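Local coordinates for protein tRNA (uracil(54)-C(5))-methyltransferase (Pyrococcus abyssi, PDB 2JJQ) that methylates C5 of uridine 54 in tRNA, using S-adenosyl-L-methionine as the methyl donor and releasing S-adenosyl-L-homocysteine, at residues Ser269-Asn274 and Val301-Ile306; Leu258-Tyr263 and Leu308-Phe313; Ile168-Glu173 and Asn222-Asp227. All blocks are in the same frame, centred on the assembly; numbering follows the deposited sequence.

In the fold
Contacts 1 and 2 both use helix 303-310: its N-terminal end meets the loop 269-274 over the amino-acid end of the bound S-adenosyl-L-homocysteine, and its C-terminal end meets the hairpin turn 258-263. Their centres lie 12 Å apart, contact 1 is nested within the loop that contact 2 closes, and they touch where Y263 OH lies 2.7 Å from T303 O and the rings of F271 and Y263 meet. The V261 side chain is still about 11 Å from the ligand. Contact 3 touches neither, its centre 27 Å from that of contact 1 and 33 Å from that of contact 2; it probably belongs to the central region, the L171 side chain being about 12 Å from that of C157, a cluster ligand by similarity.

Contact 1 (Ser269-Asn274 and Val301-Ile306); sequences SFFQTN and VGTFGI. With SAH (S-adenosyl-L-homocysteine), chain B.
The pocket for the amino-acid end of the cofactor, here filled by S-adenosyl-L-homocysteine (SAH), lies where Q272 of the loop 269-274 and T303 at the start of helix 303-310 converge on one carboxylate oxygen. Q272 NE2 donates to SAH OXT at 3.0 Å with a moderately bent N-H...O angle of 142°, and T303 OG1 donates to the same oxygen at 2.9 Å. A glutamine suits the loop because it is long enough to span to OXT and ends in an N-H donor fit for a carboxylate, the bend at chi2 turning NE2 to the ligand; the short threonine suits the helix start because chi1 of -45° sets OG1 beside its own backbone N, facing the ligand. The other carboxylate oxygen, SAH O, is held through water. One water donates to it and to F270 O while accepting from V301 N; a second donates to it at 2.5 Å and to T303 OG1, and accepts from Q272 N. Rings enclose the same end of the ligand: the CD2-CE2 edge of F270 faces SAH O, which lies in the ring plane 3.8 Å from CD2, while OXT lies over one face of F304, whose CE2 is 3.8 Å from SAH N. Direct contact between the segments is van der Waals only: V301 CG1 rests 3.6 Å from F270 O, and V301 CG2 comes to the edge of the F271 ring, 4.3 Å from CD1. G302, the N-cap residue, has a positive phi of 98°, a conformation that glycine adopts easily. D319, D346, D360 and the carbonyl of Y298 also hydrogen-bond SAH. A glycine-bearing turn from strand 293-297 into helix 303-310 beside the cofactor is the arrangement of the Rossmann-like class I methyltransferase fold.

Contact 2 (Leu258-Tyr263 and Leu308-Phe313); sequences LDDVDY and LAKRGF
D260 and R311 approach from opposite directions, the carboxylate of the hairpin turn lying at the edge of the guanidinium from the end of helix 303-310 in a salt bridge. Its clearer bond runs from R311 NH1 to D260 OD2 at 3.2 Å, with an N-H...O angle of 148°, on the syn lone pair and in the guanidinium plane. The spacing of D260 OD1 and R311 NH2 is implausibly short in the model, so the exact fit there, including the near coplanarity of the two groups, is doubtful. Beside the ion pair, V261 CG2 packs 3.6 Å from K310 CB, the two side chains running alongside one another in opposite senses. The lysine serves twice: its aliphatic stem covers the valine, and CB also lies above one guanidinium face, toward its rim and 4.0 Å from the plane, while NZ is joined to D260 O through a water, 2.8 Å from NZ. Further out, the type II' turn from L258 to V261 presents D260, whose chi1 of 56° puts the carboxylate between its backbone N and carbonyl carbon. A Schellman motif at G312, with positive phi, closes the C-terminal end of the helix. Y307 adds a cation-pi contact to R311 and hydrogen-bonds D259. With a lysine ammonium nearby as well as the arginine, the D260 carboxylate probably stays ionised, and the hairpin is joined to the helix end by charge outside and a small apolar patch beneath.

Contact 3 (Ile168-Glu173 and Asn222-Asp227); sequences IERLKE and NYFDFD
Charge and hydrogen bonding centre on R170, whose guanidinium donates to two acceptors at its edge. R170 NH2 donates to D225 OD2 at 2.7 Å on the anti lone pair, with an N-H...O angle of 156°, while NH1 makes a weaker bond to the same oxygen; carboxylate and guanidinium planes stand 75° apart. NH1 also donates to Y223 O at 2.7 Å, approaching from above the carbonyl plane. A long arginine with several N-H donors suits this place, a bend at chi2 (-71°) carrying it along the loop backbone to both partners; D225 is a short anion to match it. R170 NH2 has a second carboxylate in E166, and a water bridges NH1, weakly, to D225 OD2. The Y223 hydroxyl is hydrogen-bonded to E178.

Van der Waals contacts lie beneath. F224 CE1 packs 3.5 Å from R170 CB, and CZ sits 3.7 Å from L171 CA; a flat apolar ring suits the place between this helix turn and F210 of strand 206-212. Y223 CE1 lies 4.0 Å from E173 O.

Helix 162-178 lies against the sheet of strands 130-136 to 244-250, L171 touching L192 and M195: a helix-on-sheet layer, edged by the loop that leads into strand 228-233.

Contact 1 (Ser269-Asn274 and Val301-Ile306)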
loop_
_atom_site.group_PDB
_atom_site.type_symbol
_atom_site.label_atom_id
_atom_site.label_comp_id
_atom_site.label_asym_id
_atom_site.label_seq_id
_atom_site.Cartn_x
_atom_site.Cartn_y
_atom_site.Cartn_z
ATOM N N SER A 269 -0.510 0.531 -12.788
ATOM C CA SER A 269 -1.655 1.173 -12.122
ATOM C C SER A 269 -1.619 0.788 -10.635
ATOM O O SER A 269 -1.173 -0.306 -10.271
ATOM C CB SER A 269 -3.016 0.724 -12.761
ATOM O OG SER A 269 -3.139 -0.692 -12.621
ATOM N N PHE A 270 -2.090 1.687 -9.769
ATOM C CA PHE A 270 -2.067 1.414 -8.299
ATOM C C PHE A 270 -3.353 0.674 -7.938
ATOM O O PHE A 270 -4.398 0.970 -8.498
ATOM C CB PHE A 270 -1.969 2.708 -7.490
ATOM C CG PHE A 270 -2.228 2.509 -6.016
ATOM C CD1 PHE A 270 -1.222 2.030 -5.191
ATOM C CD2 PHE A 270 -3.506 2.672 -5.486
ATOM C CE1 PHE A 270 -1.472 1.804 -3.841
ATOM C CE2 PHE A 270 -3.753 2.449 -4.133
ATOM C CZ PHE A 270 -2.754 2.025 -3.324
ATOM N N PHE A 271 -3.276 -0.288 -7.023
ATOM C CA PHE A 271 -4.485 -0.907 -6.448
ATOM C C PHE A 271 -4.164 -1.182 -4.941
ATOM O O PHE A 271 -2.991 -1.469 -4.589
ATOM C CB PHE A 271 -4.843 -2.236 -7.156
ATOM C CG PHE A 271 -6.221 -2.757 -6.753
ATOM C CD1 PHE A 271 -7.360 -2.113 -7.197
ATOM C CD2 PHE A 271 -6.348 -3.832 -5.879
ATOM C CE1 PHE A 271 -8.642 -2.548 -6.797
ATOM C CE2 PHE A 271 -7.644 -4.280 -5.480
ATOM C CZ PHE A 271 -8.766 -3.619 -5.939
ATOM N N GLN A 272 -5.160 -1.000 -4.061
ATOM C CA GLN A 272 -4.912 -1.266 -2.664
ATOM C C GLN A 272 -4.121 -2.604 -2.543
ATOM O O GLN A 272 -4.474 -3.602 -3.198
ATOM C CB GLN A 272 -6.243 -1.412 -1.911
ATOM C CG GLN A 272 -7.223 -0.266 -2.163
ATOM C CD GLN A 272 -6.776 0.902 -1.366
ATOM O OE1 GLN A 272 -6.057 0.734 -0.376
ATOM N NE2 GLN A 272 -7.156 2.107 -1.792
ATOM N N THR A 273 -3.099 -2.636 -1.680
ATOM C CA THR A 273 -2.177 -3.781 -1.646
ATOM C C THR A 273 -2.656 -4.966 -0.815
ATOM O O THR A 273 -2.080 -6.034 -0.923
ATOM C CB THR A 273 -0.801 -3.380 -1.153
ATOM O OG1 THR A 273 -0.936 -2.740 0.126
ATOM C CG2 THR A 273 -0.178 -2.370 -2.129
ATOM N N ASN A 274 -3.647 -4.760 0.042
ATOM C CA ASN A 274 -4.159 -5.844 0.878
ATOM C C ASN A 274 -5.570 -6.161 0.403
ATOM O O ASN A 274 -6.522 -5.474 0.720
ATOM C CB ASN A 274 -4.069 -5.437 2.352
ATOM C CG ASN A 274 -4.651 -6.475 3.297
ATOM O OD1 ASN A 274 -5.430 -7.361 2.899
ATOM N ND2 ASN A 274 -4.345 -6.307 4.584
ATOM N N VAL A 301 -7.943 4.660 -9.469
ATOM C CA VAL A 301 -8.597 3.781 -10.444
ATOM C C VAL A 301 -10.051 3.477 -10.065
ATOM O O VAL A 301 -10.705 2.708 -10.742
ATOM C CB VAL A 301 -7.843 2.467 -10.539
ATOM C CG1 VAL A 301 -6.362 2.717 -10.990
ATOM C CG2 VAL A 301 -7.923 1.684 -9.221
ATOM N N GLY A 302 -10.561 4.113 -9.009
ATOM C CA GLY A 302 -12.036 4.140 -8.794
ATOM C C GLY A 302 -12.514 3.080 -7.800
ATOM O O GLY A 302 -13.699 2.695 -7.777
ATOM N N THR A 303 -11.595 2.639 -6.972
ATOM C CA THR A 303 -11.883 1.614 -5.967
ATOM C C THR A 303 -13.218 1.897 -5.270
ATOM O O THR A 303 -14.126 1.052 -5.274
ATOM C CB THR A 303 -10.795 1.496 -4.936
ATOM O OG1 THR A 303 -9.497 1.504 -5.559
ATOM C CG2 THR A 303 -10.976 0.134 -4.230
ATOM N N PHE A 304 -13.354 3.084 -4.703
ATOM C CA PHE A 304 -14.617 3.411 -4.005
ATOM C C PHE A 304 -15.738 3.676 -4.980
ATOM O O PHE A 304 -16.820 3.156 -4.841
ATOM C CB PHE A 304 -14.416 4.624 -3.079
ATOM C CG PHE A 304 -13.313 4.418 -2.084
ATOM C CD1 PHE A 304 -13.301 3.269 -1.309
ATOM C CD2 PHE A 304 -12.341 5.365 -1.877
ATOM C CE1 PHE A 304 -12.293 3.041 -0.417
ATOM C CE2 PHE A 304 -11.311 5.145 -0.955
ATOM C CZ PHE A 304 -11.268 3.991 -0.246
ATOM N N GLY A 305 -15.475 4.543 -5.958
ATOM C CA GLY A 305 -16.514 5.026 -6.873
ATOM C C GLY A 305 -17.174 3.908 -7.652
ATOM O O GLY A 305 -18.399 3.894 -7.792
ATOM N N ILE A 306 -16.388 2.916 -8.067
ATOM C CA ILE A 306 -16.943 1.863 -8.888
ATOM C C ILE A 306 -17.807 0.957 -8.010
ATOM O O ILE A 306 -18.870 0.505 -8.441
ATOM C CB ILE A 306 -15.869 1.096 -9.589
ATOM C CG1 ILE A 306 -15.190 2.024 -10.631
ATOM C CG2 ILE A 306 -16.454 -0.154 -10.321
ATOM C CD1 ILE A 306 -13.854 1.508 -11.058
HETATM N N SAH B . -8.949 6.260 -3.698
HETATM C CA SAH B . -7.780 5.777 -4.506
HETATM C CB SAH B . -6.459 6.108 -3.813
HETATM C CG SAH B . -6.195 7.594 -3.719
HETATM S SD SAH B . -4.414 7.802 -3.553
HETATM C C SAH B . -7.877 4.274 -4.612
HETATM O O SAH B . -7.161 3.598 -5.368
HETATM O OXT SAH B . -8.682 3.692 -3.898
HETATM C "C5'" SAH B . -4.371 9.571 -3.703
HETATM C "C4'" SAH B . -4.720 9.990 -5.142
HETATM O "O4'" SAH B . -4.530 11.415 -5.347
HETATM C "C3'" SAH B . -3.872 9.317 -6.221
HETATM O "O3'" SAH B . -4.740 8.540 -7.070
HETATM C "C2'" SAH B . -3.189 10.494 -6.963
HETATM O "O2'" SAH B . -3.057 10.341 -8.379
HETATM C "C1'" SAH B . -4.111 11.648 -6.705
HETATM N N9 SAH B . -3.536 12.981 -6.558
HETATM C C8 SAH B . -2.347 13.323 -6.007
HETATM N N7 SAH B . -2.261 14.680 -5.956
HETATM C C5 SAH B . -3.403 15.195 -6.438
HETATM C C6 SAH B . -3.970 16.543 -6.655
HETATM N N6 SAH B . -3.207 17.611 -6.316
HETATM N N1 SAH B . -5.230 16.618 -7.197
HETATM C C2 SAH B . -5.955 15.527 -7.526
HETATM N N3 SAH B . -5.480 14.284 -7.363
HETATM C C4 SAH B . -4.254 14.076 -6.827
HETATM O O HOH W 1 -5.779 3.845 -7.680
HETATM O O HOH W 2 -6.974 1.080 -5.344
#

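Contact 2 (Leu258-Tyr263 and Leu308-Phe313)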
loop_
_atom_site.group_PDB
_atom_site.type_symbol
_atom_site.label_atom_id
_atom_site.label_comp_id
_atom_site.label_asym_id
_atom_site.label_seq_id
_atom_site.Cartn_x
_atom_site.Cartn_y
_atom_site.Cartn_z
ATOM N N LEU A 258 -13.545 -7.464 -5.612
ATOM C CA LEU A 258 -14.026 -7.164 -4.241
ATOM C C LEU A 258 -15.522 -7.364 -4.201
ATOM O O LEU A 258 -16.268 -6.608 -4.817
ATOM C CB LEU A 258 -13.707 -5.695 -3.894
ATOM C CG LEU A 258 -12.206 -5.311 -4.092
ATOM C CD1 LEU A 258 -12.036 -3.871 -3.459
ATOM C CD2 LEU A 258 -11.273 -6.310 -3.432
ATOM N N ASP A 259 -15.951 -8.401 -3.489
ATOM C CA ASP A 259 -17.354 -8.833 -3.529
ATOM C C ASP A 259 -17.764 -9.144 -4.995
ATOM O O ASP A 259 -17.261 -10.127 -5.603
ATOM C CB ASP A 259 -18.245 -7.811 -2.828
ATOM C CG ASP A 259 -18.049 -7.804 -1.313
ATOM O OD1 ASP A 259 -17.629 -8.842 -0.730
ATOM O OD2 ASP A 259 -18.310 -6.759 -0.679
ATOM N N ASP A 260 -18.634 -8.327 -5.595
ATOM C CA ASP A 260 -19.040 -8.579 -6.976
ATOM C C ASP A 260 -18.447 -7.569 -7.960
ATOM O O ASP A 260 -18.942 -7.441 -9.102
ATOM C CB ASP A 260 -20.560 -8.542 -7.078
ATOM C CG ASP A 260 -21.181 -7.237 -6.561
ATOM O OD1 ASP A 260 -20.537 -6.431 -5.867
ATOM O OD2 ASP A 260 -22.379 -7.026 -6.837
ATOM N N VAL A 261 -17.462 -6.774 -7.511
ATOM C CA VAL A 261 -16.955 -5.712 -8.391
ATOM C C VAL A 261 -15.555 -6.071 -8.888
ATOM O O VAL A 261 -14.701 -6.388 -8.042
ATOM C CB VAL A 261 -16.921 -4.376 -7.599
ATOM C CG1 VAL A 261 -16.355 -3.285 -8.455
ATOM C CG2 VAL A 261 -18.364 -4.021 -7.099
ATOM N N ASP A 262 -15.318 -6.052 -10.209
ATOM C CA ASP A 262 -14.017 -6.422 -10.770
ATOM C C ASP A 262 -13.196 -5.141 -10.984
ATOM O O ASP A 262 -13.774 -4.077 -11.274
ATOM C CB ASP A 262 -14.209 -7.118 -12.114
ATOM C CG ASP A 262 -14.619 -8.581 -11.980
ATOM O OD1 ASP A 262 -14.572 -9.165 -10.874
ATOM O OD2 ASP A 262 -14.953 -9.151 -13.027
ATOM N N TYR A 263 -11.876 -5.251 -10.839
ATOM C CA TYR A 263 -10.957 -4.154 -11.040
ATOM C C TYR A 263 -9.791 -4.679 -11.858
ATOM O O TYR A 263 -9.160 -5.672 -11.461
ATOM C CB TYR A 263 -10.407 -3.625 -9.728
ATOM C CG TYR A 263 -11.459 -3.079 -8.788
ATOM C CD1 TYR A 263 -11.857 -1.760 -8.885
ATOM C CD2 TYR A 263 -12.072 -3.894 -7.827
ATOM C CE1 TYR A 263 -12.827 -1.237 -8.033
ATOM C CE2 TYR A 263 -13.068 -3.369 -6.933
ATOM C CZ TYR A 263 -13.404 -2.027 -7.054
ATOM O OH TYR A 263 -14.332 -1.449 -6.222
ATOM N N LEU A 308 -19.326 1.762 -5.298
ATOM C CA LEU A 308 -20.513 2.471 -4.988
ATOM C C LEU A 308 -21.496 2.505 -6.166
ATOM O O LEU A 308 -22.715 2.416 -5.959
ATOM C CB LEU A 308 -20.222 3.890 -4.514
ATOM C CG LEU A 308 -19.656 3.964 -3.087
ATOM C CD1 LEU A 308 -19.548 5.417 -2.704
ATOM C CD2 LEU A 308 -20.521 3.282 -2.089
ATOM N N ALA A 309 -20.984 2.699 -7.376
ATOM C CA ALA A 309 -21.825 2.652 -8.580
ATOM C C ALA A 309 -22.506 1.261 -8.662
ATOM O O ALA A 309 -23.694 1.144 -8.991
ATOM C CB ALA A 309 -20.956 2.900 -9.837
ATOM N N LYS A 310 -21.772 0.208 -8.377
ATOM C CA LYS A 310 -22.361 -1.161 -8.354
ATOM C C LYS A 310 -23.510 -1.280 -7.323
ATOM O O LYS A 310 -24.531 -1.990 -7.580
ATOM C CB LYS A 310 -21.304 -2.238 -8.059
ATOM C CG LYS A 310 -21.848 -3.651 -8.313
ATOM C CD LYS A 310 -21.752 -4.068 -9.786
ATOM C CE LYS A 310 -22.190 -5.559 -9.925
ATOM N NZ LYS A 310 -22.188 -5.864 -11.368
ATOM N N ARG A 311 -23.370 -0.547 -6.219
ATOM C CA ARG A 311 -24.362 -0.554 -5.098
ATOM C C ARG A 311 -25.541 0.394 -5.412
ATOM O O ARG A 311 -26.532 0.470 -4.637
ATOM C CB ARG A 311 -23.654 -0.105 -3.818
ATOM C CG ARG A 311 -22.633 -1.081 -3.286
ATOM C CD ARG A 311 -23.266 -2.435 -2.987
ATOM N NE ARG A 311 -22.256 -3.324 -3.527
ATOM C CZ ARG A 311 -22.348 -4.197 -4.513
ATOM N NH1 ARG A 311 -23.493 -4.613 -5.067
ATOM N NH2 ARG A 311 -21.222 -4.769 -4.843
ATOM N N GLY A 312 -25.459 1.113 -6.524
ATOM C CA GLY A 312 -26.583 1.905 -7.046
ATOM C C GLY A 312 -26.482 3.424 -6.863
ATOM O O GLY A 312 -27.440 4.193 -7.191
ATOM N N PHE A 313 -25.342 3.906 -6.342
ATOM C CA PHE A 313 -25.170 5.339 -6.203
ATOM C C PHE A 313 -24.883 5.997 -7.529
ATOM O O PHE A 313 -24.425 5.335 -8.473
ATOM C CB PHE A 313 -24.013 5.674 -5.225
ATOM C CG PHE A 313 -24.307 5.275 -3.796
ATOM C CD1 PHE A 313 -24.918 6.182 -2.906
ATOM C CD2 PHE A 313 -24.027 3.993 -3.350
ATOM C CE1 PHE A 313 -25.206 5.784 -1.579
ATOM C CE2 PHE A 313 -24.310 3.596 -2.039
ATOM C CZ PHE A 313 -24.896 4.504 -1.148
HETATM O O HOH W 3 -19.467 -6.286 -11.749
#

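Contact 3 (Ile168-Glu173 and Asn222-Asp227)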
loop_
_atom_site.group_PDB
_atom_site.type_symbol
_atom_site.label_atom_id
_atom_site.label_comp_id
_atom_site.label_asym_id
_atom_site.label_seq_id
_atom_site.Cartn_x
_atom_site.Cartn_y
_atom_site.Cartn_z
ATOM N N ILE A 168 9.722 -17.159 -8.122
ATOM C CA ILE A 168 11.140 -17.108 -7.883
ATOM C C ILE A 168 11.783 -18.366 -8.475
ATOM O O ILE A 168 12.760 -18.306 -9.204
ATOM C CB ILE A 168 11.442 -16.893 -6.392
ATOM C CG1 ILE A 168 11.010 -15.461 -5.998
ATOM C CG2 ILE A 168 12.962 -16.959 -6.137
ATOM C CD1 ILE A 168 10.985 -15.254 -4.467
ATOM N N GLU A 169 11.208 -19.516 -8.211
ATOM C CA GLU A 169 11.868 -20.699 -8.736
ATOM C C GLU A 169 11.883 -20.725 -10.271
ATOM O O GLU A 169 12.924 -21.039 -10.854
ATOM C CB GLU A 169 11.294 -21.961 -8.110
ATOM C CG GLU A 169 9.974 -22.423 -8.617
ATOM C CD GLU A 169 9.574 -23.748 -7.952
ATOM O OE1 GLU A 169 9.367 -23.751 -6.714
ATOM O OE2 GLU A 169 9.499 -24.780 -8.667
ATOM N N ARG A 170 10.783 -20.324 -10.933
ATOM C CA ARG A 170 10.792 -20.219 -12.392
ATOM C C ARG A 170 11.770 -19.158 -12.866
ATOM O O ARG A 170 12.367 -19.260 -13.935
ATOM C CB ARG A 170 9.426 -19.861 -12.946
ATOM C CG ARG A 170 8.269 -20.741 -12.516
ATOM C CD ARG A 170 8.302 -22.083 -13.113
ATOM N NE ARG A 170 6.973 -22.712 -12.930
ATOM C CZ ARG A 170 6.079 -22.797 -13.909
ATOM N NH1 ARG A 170 6.400 -22.315 -15.096
ATOM N NH2 ARG A 170 4.902 -23.389 -13.722
ATOM N N LEU A 171 11.887 -18.081 -12.094
ATOM C CA LEU A 171 12.730 -17.001 -12.555
ATOM C C LEU A 171 14.175 -17.502 -12.634
ATOM O O LEU A 171 14.920 -17.172 -13.556
ATOM C CB LEU A 171 12.657 -15.807 -11.579
ATOM C CG LEU A 171 13.567 -14.631 -11.964
ATOM C CD1 LEU A 171 13.420 -14.097 -13.402
ATOM C CD2 LEU A 171 13.361 -13.475 -10.916
ATOM N N LYS A 172 14.579 -18.246 -11.611
ATOM C CA LYS A 172 15.956 -18.759 -11.564
ATOM C C LYS A 172 16.241 -19.650 -12.793
ATOM O O LYS A 172 17.288 -19.540 -13.424
ATOM C CB LYS A 172 16.187 -19.503 -10.233
ATOM C CG LYS A 172 16.359 -18.523 -9.080
ATOM C CD LYS A 172 16.402 -19.271 -7.794
ATOM C CE LYS A 172 16.689 -18.358 -6.660
ATOM N NZ LYS A 172 16.365 -19.032 -5.356
ATOM N N GLU A 173 15.269 -20.483 -13.167
ATOM C CA GLU A 173 15.414 -21.336 -14.372
ATOM C C GLU A 173 15.554 -20.543 -15.655
ATOM O O GLU A 173 16.423 -20.838 -16.489
ATOM C CB GLU A 173 14.214 -22.238 -14.525
ATOM C CG GLU A 173 14.140 -23.379 -13.548
ATOM C CD GLU A 173 12.731 -23.980 -13.539
ATOM O OE1 GLU A 173 11.955 -23.704 -14.489
ATOM O OE2 GLU A 173 12.387 -24.707 -12.576
ATOM N N ASN A 222 7.801 -20.051 -22.201
ATOM C CA ASN A 222 8.123 -21.425 -21.792
ATOM C C ASN A 222 8.597 -21.562 -20.353
ATOM O O ASN A 222 8.872 -22.659 -19.901
ATOM C CB ASN A 222 9.183 -22.029 -22.712
ATOM C CG ASN A 222 8.630 -22.330 -24.095
ATOM O OD1 ASN A 222 9.286 -22.055 -25.104
ATOM N ND2 ASN A 222 7.412 -22.873 -24.145
ATOM N N TYR A 223 8.686 -20.449 -19.629
ATOM C CA TYR A 223 9.187 -20.526 -18.272
ATOM C C TYR A 223 8.138 -20.203 -17.242
ATOM O O TYR A 223 8.273 -20.589 -16.090
ATOM C CB TYR A 223 10.372 -19.573 -18.113
ATOM C CG TYR A 223 11.543 -20.059 -18.913
ATOM C CD1 TYR A 223 12.446 -20.998 -18.372
ATOM C CD2 TYR A 223 11.717 -19.651 -20.236
ATOM C CE1 TYR A 223 13.524 -21.470 -19.135
ATOM C CE2 TYR A 223 12.777 -20.109 -20.984
ATOM C CZ TYR A 223 13.672 -21.013 -20.433
ATOM O OH TYR A 223 14.729 -21.462 -21.212
ATOM N N PHE A 224 7.116 -19.452 -17.654
ATOM C CA PHE A 224 6.032 -19.049 -16.730
ATOM C C PHE A 224 4.674 -19.435 -17.274
ATOM O O PHE A 224 4.471 -19.393 -18.479
ATOM C CB PHE A 224 6.063 -17.529 -16.500
ATOM C CG PHE A 224 7.326 -17.069 -15.853
ATOM C CD1 PHE A 224 7.396 -16.966 -14.475
ATOM C CD2 PHE A 224 8.475 -16.824 -16.621
ATOM C CE1 PHE A 224 8.543 -16.599 -13.849
ATOM C CE2 PHE A 224 9.652 -16.443 -16.005
ATOM C CZ PHE A 224 9.699 -16.365 -14.614
ATOM N N ASP A 225 3.764 -19.795 -16.369
ATOM C CA ASP A 225 2.412 -20.193 -16.730
ATOM C C ASP A 225 1.347 -19.226 -16.202
ATOM O O ASP A 225 0.149 -19.559 -16.189
ATOM C CB ASP A 225 2.102 -21.593 -16.192
ATOM C CG ASP A 225 2.920 -22.649 -16.856
ATOM O OD1 ASP A 225 2.808 -22.763 -18.125
ATOM O OD2 ASP A 225 3.703 -23.334 -16.120
ATOM N N PHE A 226 1.754 -18.016 -15.854
ATOM C CA PHE A 226 0.830 -17.077 -15.236
ATOM C C PHE A 226 -0.094 -16.463 -16.296
ATOM O O PHE A 226 0.181 -16.501 -17.514
ATOM C CB PHE A 226 1.621 -15.976 -14.497
ATOM C CG PHE A 226 2.421 -16.480 -13.347
ATOM C CD1 PHE A 226 1.891 -17.442 -12.465
ATOM C CD2 PHE A 226 3.721 -15.971 -13.128
ATOM C CE1 PHE A 226 2.651 -17.892 -11.374
ATOM C CE2 PHE A 226 4.490 -16.415 -12.052
ATOM C CZ PHE A 226 3.958 -17.397 -11.173
ATOM N N ASP A 227 -1.220 -15.920 -15.857
ATOM C CA ASP A 227 -2.188 -15.346 -16.791
ATOM C C ASP A 227 -1.655 -14.193 -17.629
ATOM O O ASP A 227 -2.104 -13.982 -18.760
ATOM C CB ASP A 227 -3.362 -14.817 -15.981
ATOM C CG ASP A 227 -3.904 -15.876 -15.034
ATOM O OD1 ASP A 227 -4.975 -16.422 -15.379
ATOM O OD2 ASP A 227 -3.234 -16.172 -14.014
HETATM O O HOH W 4 6.281 -23.542 -17.500
#